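Exo-arabinanase (Penicillium chrysogenum, PDB 3A72) probably releases arabinobiose from the ends of alpha-1,5-linked L-arabinan chains, acting as an exo-acting glycoside hydrolase built on a sialidase-like beta-propeller. Local coordinates at residues D110-T114 with G138-P142; S113-V117 with P148-P152; R141-G145 with Y201-P205; Y174-H180 with V192-Y198. All coordinates share one frame; numbering follows the deposited sequence.

In the fold
The chain folds into six four-stranded antiparallel sheets, the blades of a beta-propeller, and the four contacts gather in one part of it around a bound arabinofuranose that each of them touches. Contacts 1 and 2 start from the same run, share Ser113 and Thr114, and lie about 9 Å apart between centres; contact 1 joins a loop of one blade to the linker 138-142, contact 2 packs strand 114-121 on strand 149-157 of the next. Contact 3 carries linker 141-145 on to strand 204-212, one blade further. Contact 4, in the intervening sheet, falls between the two segments of contact 3, about 11 Å from it centre to centre. Successive blades thus build one sugar pocket.

Contact 1: residues D110-T114 with G138-P142; sequences DLSST and GEARP. With AHR (alpha-L-arabinofuranose), chain B.
Ala140 and Thr114 donate the two hydrogen bonds that join 110-114 to 138-142. Ala140 N donates a hydrogen bond to Leu111 O at 2.8 Å, with a nearly straight N-H...O angle of 163°. Thr114 OG1 donates to Gly138 O at 3.0 Å; its chi1 of 46° sets the hydroxyl between backbone N and carbonyl carbon, from where it also accepts from Val149 N. Weaker CA-H...O contacts accompany them, among them Ser113 CA to Gly138 O and Glu139 CA to Leu111 O. The backbones run close, with Ser113 CA 4.3 Å from Gly138 CA.

Apolar contacts flank these bonds. Thr114 CG2 lies 3.6 Å from Ala140 CB, while Leu111 turns CB to the same methyl and lays CD1 over one face of the Arg141 guanidinium, 3.9 Å from NH2 and toward the rim of the group.

A salt bridge and a water meet the guanidinium at its edge and probably limit its rotation. Arg141 NH1 bonds Glu139 OE2 at 2.9 Å, lying well above the carboxylate plane, and water 1 links the same NH1 to Asp110 O.

Each segment is also shaped internally: Ser112 N and OG both reach Asp110 OD1 from one face of the carboxylate, the N-H closing an Asx turn, and Ala140 centres an inverse gamma turn. The arrangement belongs to the rim of a beta-propeller, where a loop within one blade meets the linker that leads to the next and, through Pro142, to the sugar pocket.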
loop_
_atom_site.group_PDB
_atom_site.type_symbol
_atom_site.label_atom_id
_atom_site.label_comp_id
_atom_site.label_asym_id
_atom_site.label_seq_id
_atom_site.Cartn_x
_atom_site.Cartn_y
_atom_site.Cartn_z
ATOM N N ASP A 110 -5.379 18.964 -13.149
ATOM C CA ASP A 110 -6.010 19.953 -12.268
ATOM C C ASP A 110 -6.508 19.375 -10.941
ATOM O O ASP A 110 -7.066 20.154 -10.150
ATOM C CB ASP A 110 -7.112 20.710 -13.018
ATOM C CG ASP A 110 -8.328 19.865 -13.373
ATOM O OD1 ASP A 110 -8.438 18.710 -12.936
ATOM O OD2 ASP A 110 -9.175 20.392 -14.148
ATOM N N LEU A 111 -6.318 18.087 -10.683
ATOM C CA LEU A 111 -6.673 17.458 -9.410
ATOM C C LEU A 111 -8.177 17.481 -9.176
ATOM O O LEU A 111 -8.639 17.345 -8.031
ATOM C CB LEU A 111 -5.914 18.028 -8.209
ATOM C CG LEU A 111 -4.402 18.006 -8.342
ATOM C CD1 LEU A 111 -3.776 18.526 -7.038
ATOM C CD2 LEU A 111 -3.824 16.646 -8.685
ATOM N N SER A 112 -8.991 17.590 -10.226
ATOM C CA SER A 112 -10.414 17.817 -10.029
ATOM C C SER A 112 -11.212 16.575 -9.682
ATOM O O SER A 112 -12.358 16.722 -9.230
ATOM C CB SER A 112 -11.012 18.457 -11.289
ATOM O OG SER A 112 -10.814 17.638 -12.441
ATOM N N SER A 113 -10.687 15.393 -9.872
ATOM C CA SER A 113 -11.418 14.152 -9.628
ATOM C C SER A 113 -10.443 13.033 -9.326
ATOM O O SER A 113 -9.267 13.145 -9.617
ATOM C CB SER A 113 -12.300 13.806 -10.821
ATOM O OG SER A 113 -11.542 13.652 -12.012
ATOM N N THR A 114 -10.998 11.952 -8.792
ATOM C CA THR A 114 -10.274 10.719 -8.479
ATOM C C THR A 114 -11.027 9.527 -9.034
ATOM O O THR A 114 -12.255 9.516 -9.041
ATOM C CB THR A 114 -10.067 10.600 -6.947
ATOM O OG1 THR A 114 -11.309 10.898 -6.274
ATOM C CG2 THR A 114 -9.002 11.529 -6.450
ATOM N N GLY A 138 -14.270 12.827 -5.889
ATOM C CA GLY A 138 -14.002 14.235 -6.146
ATOM C C GLY A 138 -12.552 14.630 -6.052
ATOM O O GLY A 138 -11.630 13.860 -6.345
ATOM N N GLU A 139 -12.366 15.908 -5.741
ATOM C CA GLU A 139 -11.104 16.629 -5.866
ATOM C C GLU A 139 -10.002 15.939 -5.047
ATOM O O GLU A 139 -10.192 15.625 -3.865
ATOM C CB GLU A 139 -11.333 18.036 -5.370
ATOM C CG GLU A 139 -10.087 18.917 -5.265
ATOM C CD GLU A 139 -10.346 20.231 -4.599
ATOM O OE1 GLU A 139 -11.544 20.683 -4.666
ATOM O OE2 GLU A 139 -9.449 20.846 -4.012
ATOM N N ALA A 140 -8.836 15.750 -5.694
ATOM C CA ALA A 140 -7.709 14.996 -5.130
ATOM C C ALA A 140 -6.867 15.821 -4.185
ATOM O O ALA A 140 -5.648 15.932 -4.350
ATOM C CB ALA A 140 -6.891 14.453 -6.269
ATOM N N ARG A 141 -7.528 16.374 -3.160
ATOM C CA ARG A 141 -6.801 17.023 -2.062
ATOM C C ARG A 141 -7.426 16.542 -0.731
ATOM O O ARG A 141 -8.643 16.413 -0.635
ATOM C CB ARG A 141 -6.872 18.552 -2.104
ATOM C CG ARG A 141 -6.149 19.136 -3.296
ATOM C CD ARG A 141 -6.122 20.663 -3.203
ATOM N NE ARG A 141 -5.412 21.293 -4.339
ATOM C CZ ARG A 141 -5.924 21.645 -5.485
ATOM N NH1 ARG A 141 -7.210 21.480 -5.729
ATOM N NH2 ARG A 141 -5.136 22.172 -6.423
ATOM N N PRO A 142 -6.594 16.309 0.275
ATOM C CA PRO A 142 -7.057 15.744 1.555
ATOM C C PRO A 142 -7.587 16.807 2.490
ATOM O O PRO A 142 -7.085 16.977 3.590
ATOM C CB PRO A 142 -5.847 15.022 2.094
ATOM C CG PRO A 142 -4.724 15.943 1.646
ATOM C CD PRO A 142 -5.124 16.314 0.194
HETATM O O5 AHR B . -2.993 12.754 0.334
HETATM C C5 AHR B . -4.113 11.836 0.551
HETATM C C4 AHR B . -4.270 11.630 2.031
HETATM O O4 AHR B . -3.141 10.880 2.499
HETATM C C3 AHR B . -5.498 10.800 2.386
HETATM O O3 AHR B . -6.632 11.666 2.566
HETATM C C2 AHR B . -5.058 10.118 3.705
HETATM O O2 AHR B . -5.621 8.820 3.883
HETATM C C1 AHR B . -3.532 10.098 3.633
HETATM O O1 AHR B . -2.960 10.790 4.781
HETATM O O HOH W 1 -8.067 22.178 -8.563
#

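Contact 2: residues S113-V117 with P148-P152; sequences STDIV and PVWEP. With AHR (alpha-L-arabinofuranose), chain B.
Ile116 and Thr114, which lose the most surface here, project from strand 114-117 onto strand 149-152, with Val149 next in buried area. The axes of these two short strands run 28° from parallel and approach no closer than 6.8 Å, too far for backbone pairing, so side chains fill the interval.

Ile116 spans it with both branches. CG1, anti to the carbonyl carbon (chi1 -61°), carries CD1 to within 3.9 Å of Val149 CG2, whereas the CG2 methyl sits 4.0 Å from Pro152 CB. One residue therefore packs against two points along the facing strand, and Tyr165 of strand 160-167 touches Ile116 and Val149 as well.

Thr114 provides the polar link. Val149 N donates to Thr114 OG1 at 3.1 Å with an N-H...O angle of 167°, while the same hydroxyl is bonded to Gly138 O. Pro148 CA lies 3.4 Å from Thr114 OG1, and Pro148 CB touches Thr114 CG2.

Val149 is thus gripped by its backbone N-H and by its CG2 methyl. Beyond it Trp150 and Glu151 leave the strand on the side away from 114-117, and their ends meet the arabinofuranose: AHR C5 stands 3.6 Å above the centre of the indole, and Pro148 CB packs on the opposite face. Glu151 OE1 lies 2.9 Å from AHR O2 and is hydrogen-bonded to Ser166 OG.

The chemistry implies division of labour: an apolar blade interface with one buried amide satisfied by threonine holds the strand that presents an aromatic platform and a carboxylate to arabinofuranose.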
loop_
_atom_site.group_PDB
_atom_site.type_symbol
_atom_site.label_atom_id
_atom_site.label_comp_id
_atom_site.label_asym_id
_atom_site.label_seq_id
_atom_site.Cartn_x
_atom_site.Cartn_y
_atom_site.Cartn_z
ATOM N N SER A 113 -10.687 15.393 -9.872
ATOM C CA SER A 113 -11.418 14.152 -9.628
ATOM C C SER A 113 -10.443 13.033 -9.326
ATOM O O SER A 113 -9.267 13.145 -9.617
ATOM C CB SER A 113 -12.300 13.806 -10.821
ATOM O OG SER A 113 -11.542 13.652 -12.012
ATOM N N THR A 114 -10.998 11.952 -8.792
ATOM C CA THR A 114 -10.274 10.719 -8.479
ATOM C C THR A 114 -11.027 9.527 -9.034
ATOM O O THR A 114 -12.255 9.516 -9.041
ATOM C CB THR A 114 -10.067 10.600 -6.947
ATOM O OG1 THR A 114 -11.309 10.898 -6.274
ATOM C CG2 THR A 114 -9.002 11.529 -6.450
ATOM N N ASP A 115 -10.316 8.516 -9.501
ATOM C CA ASP A 115 -10.940 7.352 -10.097
ATOM C C ASP A 115 -9.985 6.179 -9.947
ATOM O O ASP A 115 -8.976 6.083 -10.673
ATOM C CB ASP A 115 -11.270 7.616 -11.549
ATOM C CG ASP A 115 -11.964 6.538 -12.273
ATOM O OD1 ASP A 115 -12.334 5.497 -11.734
ATOM O OD2 ASP A 115 -12.215 6.737 -13.525
ATOM N N ILE A 116 -10.274 5.303 -9.002
ATOM C CA ILE A 116 -9.469 4.094 -8.787
ATOM C C ILE A 116 -9.870 3.105 -9.852
ATOM O O ILE A 116 -11.031 2.626 -9.869
ATOM C CB ILE A 116 -9.643 3.529 -7.378
ATOM C CG1 ILE A 116 -9.193 4.524 -6.330
ATOM C CG2 ILE A 116 -8.899 2.213 -7.267
ATOM C CD1 ILE A 116 -9.579 4.130 -4.910
ATOM N N VAL A 117 -8.928 2.817 -10.734
ATOM C CA VAL A 117 -9.098 1.928 -11.890
ATOM C C VAL A 117 -8.230 0.685 -11.706
ATOM O O VAL A 117 -7.241 0.690 -10.971
ATOM C CB VAL A 117 -8.784 2.661 -13.182
ATOM C CG1 VAL A 117 -9.814 3.765 -13.446
ATOM C CG2 VAL A 117 -7.356 3.176 -13.259
ATOM N N PRO A 148 -12.876 13.002 -2.469
ATOM C CA PRO A 148 -12.033 12.018 -3.171
ATOM C C PRO A 148 -12.092 10.611 -2.569
ATOM O O PRO A 148 -12.473 10.387 -1.420
ATOM C CB PRO A 148 -10.611 12.593 -2.981
ATOM C CG PRO A 148 -10.703 13.343 -1.653
ATOM C CD PRO A 148 -12.059 13.977 -1.740
ATOM N N VAL A 149 -11.613 9.681 -3.388
ATOM C CA VAL A 149 -11.241 8.356 -2.969
ATOM C C VAL A 149 -9.732 8.199 -3.151
ATOM O O VAL A 149 -9.112 8.888 -3.989
ATOM C CB VAL A 149 -11.988 7.266 -3.741
ATOM C CG1 VAL A 149 -13.474 7.341 -3.449
ATOM C CG2 VAL A 149 -11.719 7.322 -5.240
ATOM N N TRP A 150 -9.117 7.298 -2.366
ATOM C CA TRP A 150 -7.665 7.194 -2.325
ATOM C C TRP A 150 -7.182 5.788 -1.993
ATOM O O TRP A 150 -7.842 5.040 -1.251
ATOM C CB TRP A 150 -7.153 8.058 -1.248
ATOM C CG TRP A 150 -7.594 9.433 -0.906
ATOM C CD1 TRP A 150 -8.446 9.801 0.089
ATOM C CD2 TRP A 150 -7.114 10.659 -1.497
ATOM N NE1 TRP A 150 -8.527 11.139 0.100
ATOM C CE2 TRP A 150 -7.713 11.720 -0.812
ATOM C CE3 TRP A 150 -6.249 10.939 -2.546
ATOM C CZ2 TRP A 150 -7.444 13.037 -1.095
ATOM C CZ3 TRP A 150 -5.953 12.272 -2.825
ATOM C CH2 TRP A 150 -6.557 13.292 -2.090
ATOM N N GLU A 151 -5.957 5.469 -2.389
ATOM C CA GLU A 151 -5.125 4.476 -1.668
ATOM C C GLU A 151 -5.680 3.039 -1.707
ATOM O O GLU A 151 -5.864 2.407 -0.659
ATOM C CB GLU A 151 -4.868 4.930 -0.250
ATOM C CG GLU A 151 -4.086 6.245 -0.164
ATOM C CD GLU A 151 -4.479 7.148 0.958
ATOM O OE1 GLU A 151 -5.391 6.896 1.747
ATOM O OE2 GLU A 151 -3.813 8.272 1.093
ATOM N N PRO A 152 -5.867 2.460 -2.876
ATOM C CA PRO A 152 -6.341 1.082 -2.947
ATOM C C PRO A 152 -5.334 0.063 -2.381
ATOM O O PRO A 152 -4.098 0.205 -2.544
ATOM C CB PRO A 152 -6.524 0.810 -4.439
ATOM C CG PRO A 152 -5.559 1.769 -5.101
ATOM C CD PRO A 152 -5.640 3.026 -4.249
HETATM O O5 AHR B . -2.993 12.754 0.334
HETATM C C5 AHR B . -4.113 11.836 0.551
HETATM C C4 AHR B . -4.270 11.630 2.031
HETATM O O4 AHR B . -3.141 10.880 2.499
HETATM C C3 AHR B . -5.498 10.800 2.386
HETATM O O3 AHR B . -6.632 11.666 2.566
HETATM C C2 AHR B . -5.058 10.118 3.705
HETATM O O2 AHR B . -5.621 8.820 3.883
HETATM C C1 AHR B . -3.532 10.098 3.633
HETATM O O1 AHR B . -2.960 10.790 4.781
#

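Contact 3: residues R141-G145 with Y201-P205; sequences RPNNG and YTDRP. With AHR (alpha-L-arabinofuranose), chain B.
At the rim of the sugar pocket, the linker 141-145 meets the start of strand 204-212, and Asn144 and Arg204 carry the contact. Arg204 NH1 donates to Asn144 OD1 at 2.9 Å with an N-H...O angle of 158°. The amide oxygen lies close to the guanidinium plane, although the donor is tilted out of the carbonyl plane and the two flat groups are turned 40° apart.

Other groups surround the guanidinium. AHR O3 also lies at its edge, 3.0 Å from Arg204 NH2, and Pro142 O stands over one face, offset toward the rim. A bend in the arginine chain, chi3 59°, swings the planar end across to the linker. Pro142 CB lies 3.6 Å from Arg204 NH2 and 3.5 Å from AHR O3, so the proline ring touches both the arginine and the sugar. Outside the two segments, Gln168 OE1 makes a weak hydrogen bond to Arg204 NH1.

The other end of the Asn144 amide is engaged through solvent: water 2 accepts from Asn144 ND2 and donates to Thr202 O. Asn144 CB rests 3.7 Å from Tyr201 OH, the two side chains sliding past each other in opposite directions with amide and ring steeply inclined.

The linker owes its course partly to the inverse gamma turn centred on Pro142, and at Gly145 to backbone angles that call for glycine. In this propeller the linker between strands 129-137 and 149-157, which joins two blades, thus reaches Arg204 of the following blade. Pro142 and Arg204 both line the arabinofuranose pocket, consistent with Asn144 orienting the arginine for the sugar.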
loop_
_atom_site.group_PDB
_atom_site.type_symbol
_atom_site.label_atom_id
_atom_site.label_comp_id
_atom_site.label_asym_id
_atom_site.label_seq_id
_atom_site.Cartn_x
_atom_site.Cartn_y
_atom_site.Cartn_z
ATOM N N ARG A 141 -7.528 16.374 -3.160
ATOM C CA ARG A 141 -6.801 17.023 -2.062
ATOM C C ARG A 141 -7.426 16.542 -0.731
ATOM O O ARG A 141 -8.643 16.413 -0.635
ATOM C CB ARG A 141 -6.872 18.552 -2.104
ATOM C CG ARG A 141 -6.149 19.136 -3.296
ATOM C CD ARG A 141 -6.122 20.663 -3.203
ATOM N NE ARG A 141 -5.412 21.293 -4.339
ATOM C CZ ARG A 141 -5.924 21.645 -5.485
ATOM N NH1 ARG A 141 -7.210 21.480 -5.729
ATOM N NH2 ARG A 141 -5.136 22.172 -6.423
ATOM N N PRO A 142 -6.594 16.309 0.275
ATOM C CA PRO A 142 -7.057 15.744 1.555
ATOM C C PRO A 142 -7.587 16.807 2.490
ATOM O O PRO A 142 -7.085 16.977 3.590
ATOM C CB PRO A 142 -5.847 15.022 2.094
ATOM C CG PRO A 142 -4.724 15.943 1.646
ATOM C CD PRO A 142 -5.124 16.314 0.194
ATOM N N ASN A 143 -8.595 17.533 2.046
ATOM C CA ASN A 143 -9.273 18.542 2.835
ATOM C C ASN A 143 -10.684 18.095 3.130
ATOM O O ASN A 143 -11.352 17.508 2.292
ATOM C CB ASN A 143 -9.321 19.887 2.094
ATOM C CG ASN A 143 -7.963 20.502 1.931
ATOM O OD1 ASN A 143 -7.396 21.085 2.890
ATOM N ND2 ASN A 143 -7.404 20.441 0.817
ATOM N N ASN A 144 -11.135 18.329 4.327
ATOM C CA ASN A 144 -12.511 17.994 4.711
ATOM C C ASN A 144 -13.490 18.740 3.822
ATOM O O ASN A 144 -13.267 19.853 3.360
ATOM C CB ASN A 144 -12.740 18.335 6.177
ATOM C CG ASN A 144 -11.946 17.464 7.129
ATOM O OD1 ASN A 144 -11.578 16.319 6.807
ATOM N ND2 ASN A 144 -11.735 17.942 8.318
ATOM N N GLY A 145 -14.625 18.063 3.571
ATOM C CA GLY A 145 -15.674 18.562 2.714
ATOM C C GLY A 145 -15.579 18.156 1.289
ATOM O O GLY A 145 -16.581 18.145 0.575
ATOM N N TYR A 201 -16.243 14.356 13.546
ATOM C CA TYR A 201 -16.105 14.716 12.144
ATOM C C TYR A 201 -14.664 14.881 11.678
ATOM O O TYR A 201 -14.291 14.467 10.580
ATOM C CB TYR A 201 -16.933 16.000 11.884
ATOM C CG TYR A 201 -16.778 16.450 10.413
ATOM C CD1 TYR A 201 -17.517 15.810 9.431
ATOM C CD2 TYR A 201 -15.870 17.466 10.078
ATOM C CE1 TYR A 201 -17.353 16.211 8.109
ATOM C CE2 TYR A 201 -15.720 17.839 8.752
ATOM C CZ TYR A 201 -16.463 17.221 7.782
ATOM O OH TYR A 201 -16.306 17.598 6.457
ATOM N N THR A 202 -13.842 15.518 12.501
ATOM C CA THR A 202 -12.480 15.797 12.144
ATOM C C THR A 202 -11.568 14.568 12.167
ATOM O O THR A 202 -10.406 14.696 11.726
ATOM C CB THR A 202 -11.868 16.914 13.012
ATOM O OG1 THR A 202 -12.015 16.530 14.374
ATOM C CG2 THR A 202 -12.561 18.264 12.771
ATOM N N ASP A 203 -12.048 13.428 12.620
ATOM C CA ASP A 203 -11.245 12.195 12.497
ATOM C C ASP A 203 -11.102 11.825 11.011
ATOM O O ASP A 203 -12.062 11.868 10.229
ATOM C CB ASP A 203 -11.870 11.066 13.266
ATOM C CG ASP A 203 -11.738 11.153 14.769
ATOM O OD1 ASP A 203 -11.194 12.151 15.273
ATOM O OD2 ASP A 203 -12.182 10.161 15.436
ATOM N N ARG A 204 -9.892 11.405 10.670
ATOM C CA ARG A 204 -9.545 10.988 9.308
ATOM C C ARG A 204 -8.695 9.715 9.409
ATOM O O ARG A 204 -7.473 9.714 9.202
ATOM C CB ARG A 204 -8.788 12.107 8.524
ATOM C CG ARG A 204 -9.670 13.321 8.297
ATOM C CD ARG A 204 -8.862 14.502 7.663
ATOM N NE ARG A 204 -8.292 14.101 6.404
ATOM C CZ ARG A 204 -8.912 14.046 5.253
ATOM N NH1 ARG A 204 -10.118 14.546 5.093
ATOM N NH2 ARG A 204 -8.283 13.503 4.243
ATOM N N PRO A 205 -9.328 8.566 9.696
ATOM C CA PRO A 205 -8.638 7.294 9.505
ATOM C C PRO A 205 -8.321 7.149 8.021
ATOM O O PRO A 205 -9.140 7.554 7.156
ATOM C CB PRO A 205 -9.662 6.285 10.008
ATOM C CG PRO A 205 -10.990 6.910 9.661
ATOM C CD PRO A 205 -10.782 8.371 10.000
HETATM O O5 AHR B . -2.993 12.754 0.334
HETATM C C5 AHR B . -4.113 11.836 0.551
HETATM C C4 AHR B . -4.270 11.630 2.031
HETATM O O4 AHR B . -3.141 10.880 2.499
HETATM C C3 AHR B . -5.498 10.800 2.386
HETATM O O3 AHR B . -6.632 11.666 2.566
HETATM C C2 AHR B . -5.058 10.118 3.705
HETATM O O2 AHR B . -5.621 8.820 3.883
HETATM C C1 AHR B . -3.532 10.098 3.633
HETATM O O1 AHR B . -2.960 10.790 4.781
HETATM O O HOH W 2 -9.739 17.019 10.247
#

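Contact 4: residues Y174-H180 with V192-Y198; sequences YGQTMVH and VVEDVTY. With AHR (alpha-L-arabinofuranose), chain B.
Met178 and Val196 pair near the open end of the hairpin, where strand 193-196 finishes. Met178 N donates to Val196 O, and Met178 O receives both Val196 N, at 3.0 Å, and Asp195 N, at 2.9 Å. Asp195 and Val196 both lie opposite the single residue Met178, a classic beta bulge, and the register shifts by one between this pair and the next. Past it, His180 and Val193 exchange N-H...O bonds in both directions as an antiparallel hydrogen-bonded pair.

Side chains reinforce the pairing. Met178 CE lies 3.5 Å from Val196 CB, the two side chains running side by side. On the same face Val193 CB packs over the His180 imidazole in a CH-pi contact, 3.8 Å from the ring centroid, and a bond from NE2 to Glu246 O helps fix that ring. On the face of Val179 and Glu194, Val179 CB also meets Val192 CG1 at 3.7 Å, just before the strand. Glu194, bent at chi2 (-76°), brings OE1 back to accept from Thr177 OG1 at 3.0 Å through its syn lone pair.

Farther out, Thr197 CB makes an off-centre CH-pi contact with the Tyr174 ring, whose edge meets Tyr198 O 3.2 Å from CE1. Water 3 joins Gln176 O to Tyr198 N where direct pairing has ended. Gln176, just ahead of strand 177-183, belongs to the arabinofuranose pocket.

The hairpin forms the outer edge of the sheet 149-157, 160-167, 177-183, 193-196; Tyr165 of strand 160-167 covers Val179 and Val192, while Met178 and Val196 pack on Tyr220 and Pro205 in strands 218-225 and 204-212 of the next blade.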
loop_
_atom_site.group_PDB
_atom_site.type_symbol
_atom_site.label_atom_id
_atom_site.label_comp_id
_atom_site.label_asym_id
_atom_site.label_seq_id
_atom_site.Cartn_x
_atom_site.Cartn_y
_atom_site.Cartn_z
ATOM N N TYR A 174 -18.458 12.444 7.933
ATOM C CA TYR A 174 -17.084 12.085 8.285
ATOM C C TYR A 174 -16.112 12.913 7.477
ATOM O O TYR A 174 -16.330 13.163 6.308
ATOM C CB TYR A 174 -16.832 10.606 7.963
ATOM C CG TYR A 174 -17.834 9.669 8.596
ATOM C CD1 TYR A 174 -17.816 9.388 9.923
ATOM C CD2 TYR A 174 -18.814 9.071 7.789
ATOM C CE1 TYR A 174 -18.720 8.535 10.547
ATOM C CE2 TYR A 174 -19.739 8.208 8.388
ATOM C CZ TYR A 174 -19.671 7.950 9.757
ATOM O OH TYR A 174 -20.633 7.105 10.285
ATOM N N GLY A 175 -14.968 13.301 8.058
ATOM C CA GLY A 175 -13.900 13.859 7.283
ATOM C C GLY A 175 -13.378 12.858 6.268
ATOM O O GLY A 175 -13.142 13.179 5.093
ATOM N N GLN A 176 -13.113 11.629 6.730
ATOM C CA GLN A 176 -12.695 10.513 5.891
ATOM C C GLN A 176 -13.102 9.226 6.594
ATOM O O GLN A 176 -13.104 9.174 7.824
ATOM C CB GLN A 176 -11.210 10.557 5.563
ATOM C CG GLN A 176 -10.757 9.536 4.527
ATOM C CD GLN A 176 -9.310 9.721 4.147
ATOM O OE1 GLN A 176 -8.405 9.184 4.900
ATOM N NE2 GLN A 176 -9.035 10.384 3.114
ATOM N N THR A 177 -13.359 8.186 5.818
ATOM C CA THR A 177 -13.541 6.820 6.298
ATOM C C THR A 177 -12.642 5.898 5.536
ATOM O O THR A 177 -11.985 6.291 4.555
ATOM C CB THR A 177 -15.007 6.352 6.155
ATOM O OG1 THR A 177 -15.256 6.196 4.768
ATOM C CG2 THR A 177 -15.954 7.344 6.815
ATOM N N MET A 178 -12.620 4.607 5.907
ATOM C CA MET A 178 -12.070 3.591 5.022
ATOM C C MET A 178 -13.163 2.547 4.764
ATOM O O MET A 178 -13.992 2.237 5.655
ATOM C CB MET A 178 -10.834 2.924 5.579
ATOM C CG MET A 178 -9.681 3.931 5.720
ATOM S SD MET A 178 -8.231 3.262 6.559
ATOM C CE MET A 178 -8.977 2.854 8.121
ATOM N N VAL A 179 -13.177 2.045 3.574
ATOM C CA VAL A 179 -14.230 1.207 2.996
ATOM C C VAL A 179 -13.631 0.098 2.180
ATOM O O VAL A 179 -12.413 0.063 1.893
ATOM C CB VAL A 179 -15.175 2.069 2.118
ATOM C CG1 VAL A 179 -15.718 3.263 2.883
ATOM C CG2 VAL A 179 -14.490 2.504 0.861
ATOM N N HIS A 180 -14.500 -0.778 1.667
ATOM C CA HIS A 180 -14.077 -1.690 0.625
ATOM C C HIS A 180 -15.243 -1.979 -0.324
ATOM O O HIS A 180 -16.414 -1.762 0.003
ATOM C CB HIS A 180 -13.474 -3.046 1.144
ATOM C CG HIS A 180 -14.489 -3.894 1.817
ATOM N ND1 HIS A 180 -15.363 -4.808 1.329
ATOM C CD2 HIS A 180 -14.662 -3.893 3.153
ATOM C CE1 HIS A 180 -16.070 -5.329 2.380
ATOM N NE2 HIS A 180 -15.632 -4.757 3.503
ATOM N N VAL A 192 -20.356 -0.213 -1.731
ATOM C CA VAL A 192 -19.398 0.263 -0.752
ATOM C C VAL A 192 -19.775 -0.217 0.640
ATOM O O VAL A 192 -20.895 0.013 1.109
ATOM C CB VAL A 192 -19.314 1.828 -0.798
ATOM C CG1 VAL A 192 -18.359 2.335 0.253
ATOM C CG2 VAL A 192 -18.902 2.231 -2.217
ATOM N N VAL A 193 -18.849 -0.818 1.343
ATOM C CA VAL A 193 -18.977 -1.276 2.732
ATOM C C VAL A 193 -18.088 -0.423 3.602
ATOM O O VAL A 193 -16.883 -0.357 3.376
ATOM C CB VAL A 193 -18.621 -2.766 2.852
ATOM C CG1 VAL A 193 -18.711 -3.216 4.299
ATOM C CG2 VAL A 193 -19.538 -3.582 1.990
ATOM N N GLU A 194 -18.667 0.241 4.606
ATOM C CA GLU A 194 -17.864 1.025 5.544
ATOM C C GLU A 194 -17.123 0.126 6.512
ATOM O O GLU A 194 -17.723 -0.721 7.172
ATOM C CB GLU A 194 -18.763 1.989 6.320
ATOM C CG GLU A 194 -19.518 2.937 5.431
ATOM C CD GLU A 194 -18.659 4.024 4.896
ATOM O OE1 GLU A 194 -17.566 4.386 5.355
ATOM O OE2 GLU A 194 -19.183 4.704 3.967
ATOM N N ASP A 195 -15.836 0.271 6.593
ATOM C CA ASP A 195 -14.997 -0.527 7.483
ATOM C C ASP A 195 -14.595 0.237 8.749
ATOM O O ASP A 195 -14.694 -0.310 9.845
ATOM C CB ASP A 195 -13.764 -0.994 6.703
ATOM C CG ASP A 195 -14.065 -2.068 5.722
ATOM O OD1 ASP A 195 -15.041 -2.840 5.918
ATOM O OD2 ASP A 195 -13.279 -2.185 4.721
ATOM N N VAL A 196 -14.089 1.458 8.563
ATOM C CA VAL A 196 -13.607 2.236 9.681
ATOM C C VAL A 196 -14.243 3.635 9.597
ATOM O O VAL A 196 -13.963 4.394 8.650
ATOM C CB VAL A 196 -12.081 2.322 9.749
ATOM C CG1 VAL A 196 -11.667 3.224 10.910
ATOM C CG2 VAL A 196 -11.462 0.943 9.875
ATOM N N THR A 197 -15.100 3.934 10.561
ATOM C CA THR A 197 -15.721 5.231 10.740
ATOM C C THR A 197 -15.620 5.624 12.198
ATOM O O THR A 197 -15.635 4.750 13.080
ATOM C CB THR A 197 -17.194 5.259 10.307
ATOM O OG1 THR A 197 -17.966 4.551 11.232
ATOM C CG2 THR A 197 -17.420 4.630 8.930
ATOM N N TYR A 198 -15.564 6.924 12.437
ATOM C CA TYR A 198 -15.515 7.478 13.825
ATOM C C TYR A 198 -16.528 8.600 13.951
ATOM O O TYR A 198 -16.830 9.318 12.991
ATOM C CB TYR A 198 -14.073 7.972 14.156
ATOM C CG TYR A 198 -13.126 6.828 14.348
ATOM C CD1 TYR A 198 -13.183 6.061 15.510
ATOM C CD2 TYR A 198 -12.185 6.440 13.409
ATOM C CE1 TYR A 198 -12.354 4.983 15.713
ATOM C CE2 TYR A 198 -11.360 5.378 13.605
ATOM C CZ TYR A 198 -11.425 4.662 14.765
ATOM O OH TYR A 198 -10.582 3.587 14.922
HETATM O O5 AHR B . -2.993 12.754 0.334
HETATM C C5 AHR B . -4.113 11.836 0.551
HETATM C C4 AHR B . -4.270 11.630 2.031
HETATM O O4 AHR B . -3.141 10.880 2.499
HETATM C C3 AHR B . -5.498 10.800 2.386
HETATM O O3 AHR B . -6.632 11.666 2.566
HETATM C C2 AHR B . -5.058 10.118 3.705
HETATM O O2 AHR B . -5.621 8.820 3.883
HETATM C C1 AHR B . -3.532 10.098 3.633
HETATM O O1 AHR B . -2.960 10.790 4.781
HETATM O O HOH W 3 -14.351 8.570 10.360
HETATM O O HOH W 4 -11.170 -0.575 4.382
#